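Local coordinates for phospholethanolamine N-methyltransferase 2 (Haemonchus contortus, PDB 4KRI), which probably methylates phosphomonomethylethanolamine, with S-adenosylmethionine as methyl donor, in the last steps of nematode phosphocholine biosynthesis, at residues A[27-32]-A[53-58]; A[141-146]-A[155-160]; A[223-228]-A[288-293]. One frame throughout, in Å; residues are numbered along the deposited sequence.

Contact 1 (A[27-32]-A[53-58])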
ATOM      1  N   GLY A  27      -2.273  -9.824  25.546  1.00 20.19           N
ATOM      2  CA  GLY A  27      -2.414 -11.262  25.398  1.00 19.41           C
ATOM      3  C   GLY A  27      -1.486 -11.704  24.285  1.00 21.35           C
ATOM      4  O   GLY A  27      -1.284 -10.962  23.319  1.00 22.28           O
ATOM      5  N   ILE A  28      -0.905 -12.892  24.439  1.00 24.83           N
ATOM      6  CA  ILE A  28      -0.018 -13.462  23.435  1.00 25.46           C
ATOM      7  C   ILE A  28      -0.471 -14.882  23.112  1.00 24.97           C
ATOM      8  O   ILE A  28      -0.613 -15.707  24.003  1.00 27.04           O
ATOM      9  CB  ILE A  28       1.432 -13.508  23.954  1.00 27.59           C
ATOM     10  CG1 ILE A  28       1.923 -12.083  24.253  1.00 29.18           C
ATOM     11  CG2 ILE A  28       2.347 -14.179  22.930  1.00 33.90           C
ATOM     12  CD1 ILE A  28       3.269 -12.016  24.944  1.00 36.87           C
ATOM     13  N   LEU A  29      -0.730 -15.145  21.838  1.00 24.71           N
ATOM     14  CA  LEU A  29      -1.042 -16.495  21.387  1.00 23.10           C
ATOM     15  C   LEU A  29       0.111 -16.921  20.494  1.00 23.66           C
ATOM     16  O   LEU A  29       0.283 -16.379  19.400  1.00 25.14           O
ATOM     17  CB  LEU A  29      -2.361 -16.513  20.611  1.00 26.23           C
ATOM     18  CG  LEU A  29      -2.702 -17.773  19.803  1.00 32.99           C
ATOM     19  CD1 LEU A  29      -2.705 -19.013  20.675  1.00 31.64           C
ATOM     20  CD2 LEU A  29      -4.061 -17.598  19.119  1.00 31.68           C
ATOM     21  N   CYS A  30       0.913 -17.866  20.974  1.00 28.05           N
ATOM     22  CA  CYS A  30       2.135 -18.250  20.281  1.00 32.66           C
ATOM     23  C   CYS A  30       2.527 -19.633  20.756  1.00 36.23           C
ATOM     24  O   CYS A  30       2.885 -19.808  21.924  1.00 38.55           O
ATOM     25  CB  CYS A  30       3.250 -17.248  20.595  1.00 35.02           C
ATOM     26  SG  CYS A  30       4.813 -17.504  19.703  1.00 39.90           S
ATOM     27  N   PRO A  31       2.453 -20.625  19.857  1.00 32.92           N
ATOM     28  CA  PRO A  31       2.722 -22.009  20.267  1.00 37.60           C
ATOM     29  C   PRO A  31       4.202 -22.285  20.540  1.00 45.41           C
ATOM     30  O   PRO A  31       4.514 -23.261  21.227  1.00 46.94           O
ATOM     31  CB  PRO A  31       2.229 -22.829  19.070  1.00 42.28           C
ATOM     32  CG  PRO A  31       2.359 -21.906  17.906  1.00 42.46           C
ATOM     33  CD  PRO A  31       2.048 -20.531  18.441  1.00 35.83           C
ATOM     34  N   GLN A  32       5.099 -21.451  20.017  1.00 42.64           N
ATOM     35  CA  GLN A  32       6.535 -21.663  20.237  1.00 47.49           C
ATOM     36  C   GLN A  32       7.048 -20.859  21.438  1.00 46.26           C
ATOM     37  O   GLN A  32       7.071 -19.628  21.413  1.00 40.92           O
ATOM     38  CB  GLN A  32       7.330 -21.338  18.967  1.00 53.24           C
ATOM     39  CG  GLN A  32       8.849 -21.351  19.140  1.00 70.30           C
ATOM     40  CD  GLN A  32       9.402 -22.683  19.636  1.00 82.02           C
ATOM     41  OE1 GLN A  32      10.099 -22.736  20.653  1.00 84.54           O
ATOM     42  NE2 GLN A  32       9.115 -23.760  18.906  1.00 84.95           N
ATOM     43  N   LYS A  53      -1.278 -21.079  24.087  1.00 33.77           N
ATOM     44  CA  LYS A  53      -0.616 -21.808  23.013  1.00 37.84           C
ATOM     45  C   LYS A  53      -1.596 -22.425  22.018  1.00 40.21           C
ATOM     46  O   LYS A  53      -1.188 -22.985  21.000  1.00 47.53           O
ATOM     47  CB  LYS A  53       0.304 -22.870  23.624  1.00 42.87           C
ATOM     48  CG  LYS A  53       1.254 -22.285  24.669  1.00 50.58           C
ATOM     49  CD  LYS A  53       1.893 -23.349  25.547  1.00 60.24           C
ATOM     50  CE  LYS A  53       2.700 -24.338  24.726  1.00 63.09           C
ATOM     51  NZ  LYS A  53       3.431 -25.322  25.577  1.00 65.96           N
ATOM     52  N   GLU A  54      -2.889 -22.304  22.306  1.00 39.52           N
ATOM     53  CA  GLU A  54      -3.934 -22.757  21.383  1.00 39.88           C
ATOM     54  C   GLU A  54      -5.054 -21.735  21.377  1.00 40.55           C
ATOM     55  O   GLU A  54      -5.259 -21.033  22.371  1.00 37.59           O
ATOM     56  CB  GLU A  54      -4.489 -24.122  21.810  1.00 49.52           C
ATOM     57  CG  GLU A  54      -3.848 -25.320  21.120  1.00 70.06           C
ATOM     58  CD  GLU A  54      -4.461 -26.651  21.554  1.00 81.87           C
ATOM     59  OE1 GLU A  54      -5.706 -26.741  21.648  1.00 82.28           O
ATOM     60  OE2 GLU A  54      -3.694 -27.607  21.809  1.00 86.65           O
ATOM     61  N   VAL A  55      -5.795 -21.649  20.277  1.00 33.51           N
ATOM     62  CA  VAL A  55      -6.805 -20.598  20.180  1.00 33.39           C
ATOM     63  C   VAL A  55      -7.965 -20.789  21.158  1.00 36.80           C
ATOM     64  O   VAL A  55      -8.576 -19.817  21.590  1.00 39.38           O
ATOM     65  CB  VAL A  55      -7.282 -20.321  18.714  1.00 55.54           C
ATOM     66  CG1 VAL A  55      -6.459 -21.105  17.711  1.00 52.93           C
ATOM     67  CG2 VAL A  55      -8.782 -20.566  18.548  1.00 48.87           C
ATOM     68  N   ASP A  56      -8.248 -22.028  21.549  1.00 37.04           N
ATOM     69  CA  ASP A  56      -9.355 -22.242  22.476  1.00 44.50           C
ATOM     70  C   ASP A  56      -9.098 -21.607  23.845  1.00 44.57           C
ATOM     71  O   ASP A  56     -10.039 -21.304  24.584  1.00 48.22           O
ATOM     72  CB  ASP A  56      -9.701 -23.727  22.588  1.00 59.12           C
ATOM     73  CG  ASP A  56     -10.482 -24.224  21.387  1.00 72.31           C
ATOM     74  OD1 ASP A  56     -11.730 -24.194  21.442  1.00 76.97           O
ATOM     75  OD2 ASP A  56      -9.852 -24.624  20.384  1.00 78.89           O
ATOM     76  N   SER A  57      -7.828 -21.371  24.163  1.00 37.84           N
ATOM     77  CA  SER A  57      -7.483 -20.697  25.409  1.00 35.75           C
ATOM     78  C   SER A  57      -7.781 -19.194  25.346  1.00 33.64           C
ATOM     79  O   SER A  57      -7.686 -18.502  26.352  1.00 30.49           O
ATOM     80  CB  SER A  57      -6.018 -20.937  25.772  1.00 38.28           C
ATOM     81  OG  SER A  57      -5.717 -22.316  25.826  1.00 42.47           O
ATOM     82  N   LEU A  58      -8.166 -18.686  24.180  1.00 28.27           N
ATOM     83  CA  LEU A  58      -8.519 -17.260  24.086  1.00 24.71           C
ATOM     84  C   LEU A  58      -9.769 -16.942  24.902  1.00 32.82           C
ATOM     85  O   LEU A  58     -10.043 -15.772  25.199  1.00 34.01           O
ATOM     86  CB  LEU A  58      -8.722 -16.818  22.633  1.00 30.08           C
ATOM     87  CG  LEU A  58      -7.482 -16.674  21.750  1.00 32.89           C
ATOM     88  CD1 LEU A  58      -7.920 -16.422  20.312  1.00 31.49           C
ATOM     89  CD2 LEU A  58      -6.610 -15.521  22.223  1.00 36.45           C
TER

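Contact 2 (A[141-146]-A[155-160])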
ATOM      1  N   VAL A 141      -0.591  -4.079   6.446  1.00 19.17           N
ATOM      2  CA  VAL A 141       0.065  -5.377   6.354  1.00 19.21           C
ATOM      3  C   VAL A 141       1.525  -5.087   6.060  1.00 20.30           C
ATOM      4  O   VAL A 141       1.845  -4.394   5.093  1.00 20.05           O
ATOM      5  CB  VAL A 141      -0.465  -6.233   5.197  1.00 20.60           C
ATOM      6  CG1 VAL A 141       0.172  -7.645   5.273  1.00 25.78           C
ATOM      7  CG2 VAL A 141      -1.978  -6.336   5.240  1.00 22.50           C
ATOM      8  N   ASN A 142       2.409  -5.599   6.904  1.00 21.51           N
ATOM      9  CA  ASN A 142       3.837  -5.456   6.682  1.00 19.42           C
ATOM     10  C   ASN A 142       4.482  -6.801   6.434  1.00 20.97           C
ATOM     11  O   ASN A 142       3.913  -7.846   6.759  1.00 22.04           O
ATOM     12  CB  ASN A 142       4.519  -4.827   7.897  1.00 19.22           C
ATOM     13  CG  ASN A 142       4.225  -3.350   8.032  1.00 21.86           C
ATOM     14  OD1 ASN A 142       4.807  -2.519   7.320  1.00 25.12           O
ATOM     15  ND2 ASN A 142       3.349  -3.006   8.979  1.00 20.31           N
ATOM     16  N   GLU A 143       5.679  -6.770   5.866  1.00 17.83           N
ATOM     17  CA  GLU A 143       6.496  -7.980   5.788  1.00 20.17           C
ATOM     18  C   GLU A 143       7.375  -8.087   7.017  1.00 22.92           C
ATOM     19  O   GLU A 143       7.882  -7.071   7.510  1.00 19.25           O
ATOM     20  CB  GLU A 143       7.412  -7.936   4.562  1.00 20.85           C
ATOM     21  CG  GLU A 143       6.688  -7.873   3.230  1.00 22.59           C
ATOM     22  CD  GLU A 143       7.666  -7.748   2.072  1.00 23.94           C
ATOM     23  OE1 GLU A 143       8.294  -6.682   1.963  1.00 21.12           O
ATOM     24  OE2 GLU A 143       7.849  -8.717   1.293  1.00 23.41           O
ATOM     25  N   VAL A 144       7.579  -9.318   7.491  1.00 20.06           N
ATOM     26  CA  VAL A 144       8.581  -9.573   8.513  1.00 19.36           C
ATOM     27  C   VAL A 144       9.957  -9.400   7.877  1.00 19.37           C
ATOM     28  O   VAL A 144      10.323 -10.143   6.963  1.00 20.26           O
ATOM     29  CB  VAL A 144       8.476 -11.009   9.068  1.00 19.61           C
ATOM     30  CG1 VAL A 144       9.553 -11.249  10.136  1.00 18.51           C
ATOM     31  CG2 VAL A 144       7.100 -11.226   9.648  1.00 24.00           C
ATOM     32  N   LEU A 145      10.713  -8.408   8.330  1.00 21.09           N
ATOM     33  CA  LEU A 145      11.946  -8.042   7.625  1.00 20.15           C
ATOM     34  C   LEU A 145      13.059  -9.068   7.839  1.00 21.47           C
ATOM     35  O   LEU A 145      13.881  -9.303   6.943  1.00 20.66           O
ATOM     36  CB  LEU A 145      12.394  -6.621   8.010  1.00 22.58           C
ATOM     37  CG  LEU A 145      11.420  -5.551   7.513  1.00 24.05           C
ATOM     38  CD1 LEU A 145      11.787  -4.182   8.065  1.00 31.47           C
ATOM     39  CD2 LEU A 145      11.398  -5.520   5.996  1.00 27.66           C
ATOM     40  N   ASP A 146      13.075  -9.696   9.009  1.00 19.70           N
ATOM     41  CA  ASP A 146      14.046 -10.739   9.275  1.00 22.48           C
ATOM     42  C   ASP A 146      13.924 -11.803   8.200  1.00 22.03           C
ATOM     43  O   ASP A 146      14.920 -12.366   7.746  1.00 22.22           O
ATOM     44  CB  ASP A 146      13.770 -11.351  10.645  1.00 24.57           C
ATOM     45  CG  ASP A 146      14.852 -12.276  11.090  1.00 28.76           C
ATOM     46  OD1 ASP A 146      15.895 -11.776  11.577  1.00 28.98           O
ATOM     47  OD2 ASP A 146      14.660 -13.511  10.964  1.00 31.34           O
ATOM     48  N   LEU A 155       7.030 -13.268   1.876  1.00 21.40           N
ATOM     49  CA  LEU A 155       5.625 -13.582   2.150  1.00 24.15           C
ATOM     50  C   LEU A 155       5.346 -13.940   3.613  1.00 22.86           C
ATOM     51  O   LEU A 155       4.417 -14.701   3.921  1.00 24.58           O
ATOM     52  CB  LEU A 155       5.149 -14.715   1.240  1.00 21.22           C
ATOM     53  CG  LEU A 155       5.416 -14.480  -0.241  1.00 21.37           C
ATOM     54  CD1 LEU A 155       5.066 -15.754  -1.006  1.00 28.21           C
ATOM     55  CD2 LEU A 155       4.618 -13.279  -0.761  1.00 21.38           C
ATOM     56  N   ASP A 156       6.140 -13.382   4.514  1.00 20.00           N
ATOM     57  CA  ASP A 156       5.927 -13.579   5.946  1.00 21.75           C
ATOM     58  C   ASP A 156       5.256 -12.282   6.403  1.00 22.35           C
ATOM     59  O   ASP A 156       5.879 -11.223   6.386  1.00 22.58           O
ATOM     60  CB  ASP A 156       7.288 -13.816   6.625  1.00 18.16           C
ATOM     61  CG  ASP A 156       7.166 -14.385   8.019  1.00 26.09           C
ATOM     62  OD1 ASP A 156       6.022 -14.489   8.530  1.00 25.63           O
ATOM     63  OD2 ASP A 156       8.222 -14.727   8.621  1.00 26.23           O
ATOM     64  N   PHE A 157       3.972 -12.340   6.753  1.00 19.97           N
ATOM     65  CA  PHE A 157       3.200 -11.094   6.930  1.00 21.79           C
ATOM     66  C   PHE A 157       2.807 -10.763   8.370  1.00 23.29           C
ATOM     67  O   PHE A 157       2.637 -11.654   9.194  1.00 21.04           O
ATOM     68  CB  PHE A 157       1.953 -11.141   6.054  1.00 22.56           C
ATOM     69  CG  PHE A 157       2.260 -11.163   4.589  1.00 19.40           C
ATOM     70  CD1 PHE A 157       2.756 -10.034   3.961  1.00 24.48           C
ATOM     71  CD2 PHE A 157       2.084 -12.326   3.850  1.00 21.40           C
ATOM     72  CE1 PHE A 157       3.038 -10.039   2.602  1.00 21.10           C
ATOM     73  CE2 PHE A 157       2.374 -12.352   2.493  1.00 21.12           C
ATOM     74  CZ  PHE A 157       2.851 -11.199   1.867  1.00 20.87           C
ATOM     75  N   ILE A 158       2.673  -9.469   8.652  1.00 19.70           N
ATOM     76  CA  ILE A 158       2.157  -8.971   9.923  1.00 18.88           C
ATOM     77  C   ILE A 158       0.960  -8.090   9.616  1.00 20.33           C
ATOM     78  O   ILE A 158       1.095  -7.086   8.919  1.00 21.21           O
ATOM     79  CB  ILE A 158       3.182  -8.098  10.639  1.00 19.35           C
ATOM     80  CG1 ILE A 158       4.489  -8.874  10.850  1.00 20.84           C
ATOM     81  CG2 ILE A 158       2.624  -7.609  11.987  1.00 21.41           C
ATOM     82  CD1 ILE A 158       5.663  -7.972  11.220  1.00 22.07           C
ATOM     83  N   TRP A 159      -0.210  -8.452  10.126  1.00 19.80           N
ATOM     84  CA  TRP A 159      -1.368  -7.565  10.008  1.00 16.66           C
ATOM     85  C   TRP A 159      -1.472  -6.728  11.265  1.00 20.01           C
ATOM     86  O   TRP A 159      -1.304  -7.235  12.365  1.00 18.45           O
ATOM     87  CB  TRP A 159      -2.672  -8.374   9.868  1.00 21.82           C
ATOM     88  CG  TRP A 159      -2.911  -8.985   8.525  1.00 21.12           C
ATOM     89  CD1 TRP A 159      -3.733  -8.511   7.539  1.00 24.73           C
ATOM     90  CD2 TRP A 159      -2.350 -10.200   8.025  1.00 19.79           C
ATOM     91  NE1 TRP A 159      -3.709  -9.363   6.452  1.00 23.51           N
ATOM     92  CE2 TRP A 159      -2.862 -10.402   6.726  1.00 23.74           C
ATOM     93  CE3 TRP A 159      -1.456 -11.141   8.549  1.00 22.36           C
ATOM     94  CZ2 TRP A 159      -2.510 -11.506   5.945  1.00 24.73           C
ATOM     95  CZ3 TRP A 159      -1.107 -12.228   7.775  1.00 25.98           C
ATOM     96  CH2 TRP A 159      -1.631 -12.400   6.486  1.00 25.53           C
ATOM     97  N   THR A 160      -1.777  -5.450  11.104  1.00 19.36           N
ATOM     98  CA  THR A 160      -2.102  -4.591  12.237  1.00 18.44           C
ATOM     99  C   THR A 160      -3.561  -4.208  12.060  1.00 19.87           C
ATOM    100  O   THR A 160      -3.901  -3.565  11.073  1.00 19.33           O
ATOM    101  CB  THR A 160      -1.253  -3.296  12.215  1.00 18.24           C
ATOM    102  OG1 THR A 160       0.140  -3.628  12.348  1.00 21.41           O
ATOM    103  CG2 THR A 160      -1.636  -2.394  13.383  1.00 21.03           C
TER
HETATM  104  O   HOH W   1       1.348  -4.477  10.068  1.00 25.54           O
HETATM  105  O   HOH W   2       8.628 -11.400   4.557  1.00 22.00           O

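Contact 3 (A[223-228]-A[288-293])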
ATOM      1  N   GLY A 223      22.349   2.626  -2.174  1.00 23.88           N
ATOM      2  CA  GLY A 223      22.107   2.457  -0.754  1.00 29.11           C
ATOM      3  C   GLY A 223      21.244   3.548  -0.144  1.00 25.88           C
ATOM      4  O   GLY A 223      20.793   3.404   1.003  1.00 27.27           O
ATOM      5  N   GLN A 224      21.025   4.641  -0.869  1.00 21.43           N
ATOM      6  CA  GLN A 224      20.091   5.652  -0.373  1.00 19.31           C
ATOM      7  C   GLN A 224      18.679   5.078  -0.269  1.00 25.78           C
ATOM      8  O   GLN A 224      18.342   4.101  -0.946  1.00 25.50           O
ATOM      9  CB  GLN A 224      20.134   6.938  -1.213  1.00 21.62           C
ATOM     10  CG  GLN A 224      21.460   7.696  -1.022  1.00 23.43           C
ATOM     11  CD  GLN A 224      21.533   8.972  -1.826  1.00 28.69           C
ATOM     12  OE1 GLN A 224      21.208   8.992  -3.017  1.00 29.45           O
ATOM     13  NE2 GLN A 224      21.950  10.061  -1.174  1.00 35.70           N
ATOM     14  N   ARG A 225      17.866   5.659   0.611  1.00 20.66           N
ATOM     15  CA  ARG A 225      16.562   5.077   0.912  1.00 21.33           C
ATOM     16  C   ARG A 225      15.439   5.830   0.238  1.00 22.60           C
ATOM     17  O   ARG A 225      15.334   7.055   0.371  1.00 21.31           O
ATOM     18  CB  ARG A 225      16.339   5.069   2.428  1.00 24.13           C
ATOM     19  CG  ARG A 225      17.420   4.276   3.182  1.00 36.61           C
ATOM     20  CD  ARG A 225      17.035   3.971   4.629  1.00 53.68           C
ATOM     21  NE  ARG A 225      15.762   3.258   4.708  1.00 60.26           N
ATOM     22  CZ  ARG A 225      14.641   3.780   5.201  1.00 59.30           C
ATOM     23  NH1 ARG A 225      14.633   5.016   5.682  1.00 61.41           N
ATOM     24  NH2 ARG A 225      13.527   3.060   5.226  1.00 55.14           N
ATOM     25  N   MET A 226      14.586   5.098  -0.473  1.00 17.60           N
ATOM     26  CA  MET A 226      13.467   5.711  -1.171  1.00 17.95           C
ATOM     27  C   MET A 226      12.136   5.138  -0.700  1.00 21.72           C
ATOM     28  O   MET A 226      11.997   3.923  -0.541  1.00 22.24           O
ATOM     29  CB  MET A 226      13.615   5.509  -2.693  1.00 18.85           C
ATOM     30  CG  MET A 226      12.363   5.880  -3.500  1.00 19.48           C
ATOM     31  SD  MET A 226      12.621   5.608  -5.288  1.00 24.04           S
ATOM     32  CE  MET A 226      13.596   7.054  -5.683  1.00 23.65           C
ATOM     33  N   LEU A 227      11.166   6.025  -0.476  1.00 17.45           N
ATOM     34  CA  LEU A 227       9.791   5.618  -0.215  1.00 17.60           C
ATOM     35  C   LEU A 227       9.005   5.797  -1.493  1.00 20.25           C
ATOM     36  O   LEU A 227       8.974   6.905  -2.053  1.00 21.31           O
ATOM     37  CB  LEU A 227       9.166   6.507   0.875  1.00 18.62           C
ATOM     38  CG  LEU A 227       7.676   6.244   1.140  1.00 21.12           C
ATOM     39  CD1 LEU A 227       7.479   4.851   1.764  1.00 20.36           C
ATOM     40  CD2 LEU A 227       7.107   7.330   2.054  1.00 22.03           C
ATOM     41  N   ASP A 228       8.356   4.729  -1.962  1.00 16.85           N
ATOM     42  CA  ASP A 228       7.511   4.838  -3.163  1.00 16.84           C
ATOM     43  C   ASP A 228       6.062   4.776  -2.730  1.00 22.27           C
ATOM     44  O   ASP A 228       5.620   3.769  -2.195  1.00 21.28           O
ATOM     45  CB  ASP A 228       7.831   3.685  -4.136  1.00 19.47           C
ATOM     46  CG  ASP A 228       7.087   3.802  -5.469  1.00 28.74           C
ATOM     47  OD1 ASP A 228       5.873   4.130  -5.474  1.00 30.12           O
ATOM     48  OD2 ASP A 228       7.714   3.561  -6.534  1.00 29.52           O
ATOM     49  N   ASN A 288      12.295  11.660   9.229  1.00 24.59           N
ATOM     50  CA  ASN A 288      13.659  12.040   8.871  1.00 25.13           C
ATOM     51  C   ASN A 288      14.480  10.850   8.435  1.00 25.99           C
ATOM     52  O   ASN A 288      15.655  10.755   8.759  1.00 27.22           O
ATOM     53  CB  ASN A 288      14.359  12.717  10.051  1.00 25.78           C
ATOM     54  CG  ASN A 288      13.660  13.989  10.484  1.00 32.08           C
ATOM     55  OD1 ASN A 288      13.397  14.876   9.667  1.00 29.50           O
ATOM     56  ND2 ASN A 288      13.335  14.076  11.770  1.00 33.75           N
ATOM     57  N   SER A 289      13.869   9.952   7.681  1.00 21.10           N
ATOM     58  CA  SER A 289      14.520   8.675   7.417  1.00 20.65           C
ATOM     59  C   SER A 289      14.744   8.389   5.938  1.00 22.55           C
ATOM     60  O   SER A 289      15.613   7.574   5.596  1.00 24.11           O
ATOM     61  CB  SER A 289      13.756   7.530   8.081  1.00 27.71           C
ATOM     62  OG  SER A 289      12.537   7.290   7.421  1.00 28.32           O
ATOM     63  N   PHE A 290      13.986   9.048   5.062  1.00 22.09           N
ATOM     64  CA  PHE A 290      14.117   8.786   3.625  1.00 20.21           C
ATOM     65  C   PHE A 290      14.930   9.831   2.881  1.00 20.03           C
ATOM     66  O   PHE A 290      14.738  11.033   3.061  1.00 20.93           O
ATOM     67  CB  PHE A 290      12.730   8.634   2.959  1.00 18.16           C
ATOM     68  CG  PHE A 290      12.011   7.378   3.375  1.00 19.90           C
ATOM     69  CD1 PHE A 290      12.346   6.159   2.809  1.00 20.94           C
ATOM     70  CD2 PHE A 290      11.023   7.410   4.346  1.00 22.43           C
ATOM     71  CE1 PHE A 290      11.696   4.995   3.197  1.00 26.59           C
ATOM     72  CE2 PHE A 290      10.373   6.240   4.737  1.00 25.13           C
ATOM     73  CZ  PHE A 290      10.712   5.043   4.160  1.00 23.16           C
ATOM     74  N   ASP A 291      15.820   9.365   2.003  1.00 19.39           N
ATOM     75  CA  ASP A 291      16.511  10.272   1.089  1.00 20.68           C
ATOM     76  C   ASP A 291      15.590  10.811  -0.008  1.00 22.28           C
ATOM     77  O   ASP A 291      15.748  11.949  -0.448  1.00 21.57           O
ATOM     78  CB  ASP A 291      17.716   9.572   0.454  1.00 21.73           C
ATOM     79  CG  ASP A 291      18.759   9.202   1.472  1.00 25.04           C
ATOM     80  OD1 ASP A 291      19.480  10.125   1.933  1.00 25.08           O
ATOM     81  OD2 ASP A 291      18.852   8.001   1.828  1.00 23.25           O
ATOM     82  N   TYR A 292      14.639   9.986  -0.450  1.00 19.77           N
ATOM     83  CA  TYR A 292      13.747  10.321  -1.551  1.00 20.70           C
ATOM     84  C   TYR A 292      12.362   9.816  -1.263  1.00 23.37           C
ATOM     85  O   TYR A 292      12.189   8.763  -0.659  1.00 22.00           O
ATOM     86  CB  TYR A 292      14.218   9.650  -2.865  1.00 19.34           C
ATOM     87  CG  TYR A 292      15.648   9.966  -3.175  1.00 21.81           C
ATOM     88  CD1 TYR A 292      16.004  11.216  -3.673  1.00 21.96           C
ATOM     89  CD2 TYR A 292      16.647   9.028  -2.958  1.00 21.12           C
ATOM     90  CE1 TYR A 292      17.326  11.520  -3.943  1.00 25.15           C
ATOM     91  CE2 TYR A 292      17.977   9.324  -3.222  1.00 24.22           C
ATOM     92  CZ  TYR A 292      18.304  10.570  -3.715  1.00 24.80           C
ATOM     93  OH  TYR A 292      19.621  10.872  -3.974  1.00 27.16           O
ATOM     94  N   VAL A 293      11.369  10.571  -1.706  1.00 18.06           N
ATOM     95  CA  VAL A 293      10.011  10.078  -1.741  1.00 18.29           C
ATOM     96  C   VAL A 293       9.563  10.246  -3.180  1.00 19.78           C
ATOM     97  O   VAL A 293       9.686  11.324  -3.767  1.00 20.52           O
ATOM     98  CB  VAL A 293       9.091  10.878  -0.798  1.00 17.28           C
ATOM     99  CG1 VAL A 293       7.633  10.510  -1.047  1.00 19.87           C
ATOM    100  CG2 VAL A 293       9.458  10.590   0.657  1.00 19.70           C
TER
HETATM  101  O   HOH W   3      22.818   9.939   1.626  1.00 45.22           O

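Contact 1 (A[27-32]-A[53-58])
Pro-31 and Lys-53 bring the two backbones together just past the C-terminal ends of two parallel strands, with 4.3 Å between Pro-31 CA and Lys-53 CA, and from there the 53-58 chain curls away into a short 3-10 turn. The site belongs to a parallel alpha/beta layout in the N-terminal part of the protein: strand 25-29 lies between strands 48-52 and 64-70, and helix 33-40 connects the first two along the chain. No hydrogen bond crosses between the segments, so the contact rests on apolar packing. Leu-29 carries most of it. Its CG stands anti to the backbone N (chi1 167°), which takes the two methyl branches out to the turn even though the CB itself does not point straight at it. CD1 settles against main chain, 3.7 Å from Glu-54 C, while CD2 meets side chains, 4.2 Å from Val-55 CB and 4.2 Å from Leu-58 CD1. A forked residue suits this place because one branch can serve the peptide and the other the aliphatic groups beyond it. Val-69, Cys-52 and Ala-72 add to the greasy surroundings of Leu-29, and Leu-58 also leans on Leu-67 of strand 64-70. The turn is held by its own backbone, Leu-58 N donating to Val-55 O at 2.9 Å. On the more exposed flank, the methylenes of Lys-53 stay alongside the other segment, CE near Pro-31 O, and the amine end leads away to a weak, long ion pair with Asp-33, a division that fits a long amphipathic residue at the surface. The ring carbon Pro-31 CB lies 3.9 Å from Lys-53 O, and the methylene Lys-53 CG lies 4.0 Å from Cys-30 O.

Contact 2 (A[141-146]-A[155-160])
Asn-142 and Ile-158 form the antiparallel hydrogen-bonded pair at the heart of this strand pairing, in which strands 132-143 and 156-166 follow one another along the chain through helix 145-151. Asn-142 N reaches Ile-158 O at 2.8 Å, and Ile-158 N returns a bond of equal length to Asn-142 O. Val-144 N then adds a bond to Asp-156 O at 2.8 Å, carrying the pairing one step past the end of the strand to the residue at the N-cap position of helix 145-151. On one face of the sheet, the branched Val-141 meets two aromatics. Its CG1 lies over a face of the Trp-159 indole and 3.8 Å from Phe-157 CD1; the valine and tryptophan side chains lie side by side, pointing the same way, with Val-141 CG2 3.6 Å from Trp-159 CD1. Beside Ile-158, on the face it shares with Asn-142, comes Val-144, whose CG2 touches Ile-158 CG1 at 3.7 Å and also rests on the Asp-156 carboxylate. A water accepts from Asn-142 ND2, donates to Ile-158 O and bonds Thr-160 OG1, giving amide and hydroxyl a polar partner that suits both residues to the place. In the second shell, Asp-156 is positioned by a salt bridge to Arg-103 and a hydrogen bond to Ser-147, Trp-159 NE1 by Thr-119, and Glu-143 OE1 by the backbone N of Tyr-275. Strand 156-166 lies between strands 98-105 and 132-143, antiparallel to both, strand 273-277 pairs with strand 132-143, and helix 5-18 packs through Val-6 and Leu-10 on Val-144 and Ile-158.

Contact 3 (A[223-228]-A[288-293])
Phe-290 is sandwiched between two side chains of the neighbouring strand. Leu-227 CB sits squarely over one face, 3.6 Å from the ring centroid, in a CH-pi contact, and the Arg-225 guanidinium lies off-centre on the opposite face, its plane 31° from the ring, making a cation-pi interaction with CZ 4.3 Å from the centroid. The edge of the Phe-290 ring meets Arg-225 O. A bend at chi3 (56°) folds the arginine back over the ring, where NH1 makes a weak hydrogen bond to Ser-289 O and NE is taken by Gln-247. The Tyr-292 ring has Gln-224 OE1 at its edge and stands 78° from the amide plane; its OH donates to that oxygen at 2.6 Å, from above the carbonyl plane, and Lys-221 N is a second donor to the same oxygen. Strands 225-229 and 290-296 are parallel neighbours in the Rossmann-like methyltransferase fold, whose glycine-rich turn after the first strand is of the kind that lies by the cofactor; the side chain of Leu-227 is about 9 Å from the bound S-adenosylhomocysteine. Pairing begins where Tyr-292 N bonds Arg-225 O and continues with Leu-227 N to Tyr-292 O at 2.9 Å. Before it, where the 288-293 segment turns a corner at Asp-291, a carboxylate takes the N-H of Arg-225: Asp-291 OD2 accepts from Arg-225 N at 2.8 Å through its anti lone pair, while OD1 forms a salt bridge with Lys-317. On the Tyr-292 side, the terminal methyl Met-226 CE meets Tyr-292 CB at 3.9 Å, the bend at chi3 turning it there.

In the fold
The contacts follow one another along the chain, contact 1 closing before contact 2 opens and contact 2 before contact 3. The centres of contacts 1 and 2 are about 19 Å apart. Those of contacts 2 and 3 are about 20 Å apart, and those of contacts 1 and 3 about 38 Å; none touches another. Strand pairing connects them: from strand 25-29 through 64-70, 98-105 and 156-166 to 132-143, then across 273-277 and 247-252 to 225-229. The antiparallel pairing of 132-143 with 273-277 joins the N-terminal region of contacts 1 and 2 to the methyltransferase domain of contact 3, consistent with a di-domain enzyme whose N-terminal part is joined by strand pairing to the domain that holds the cofactor product.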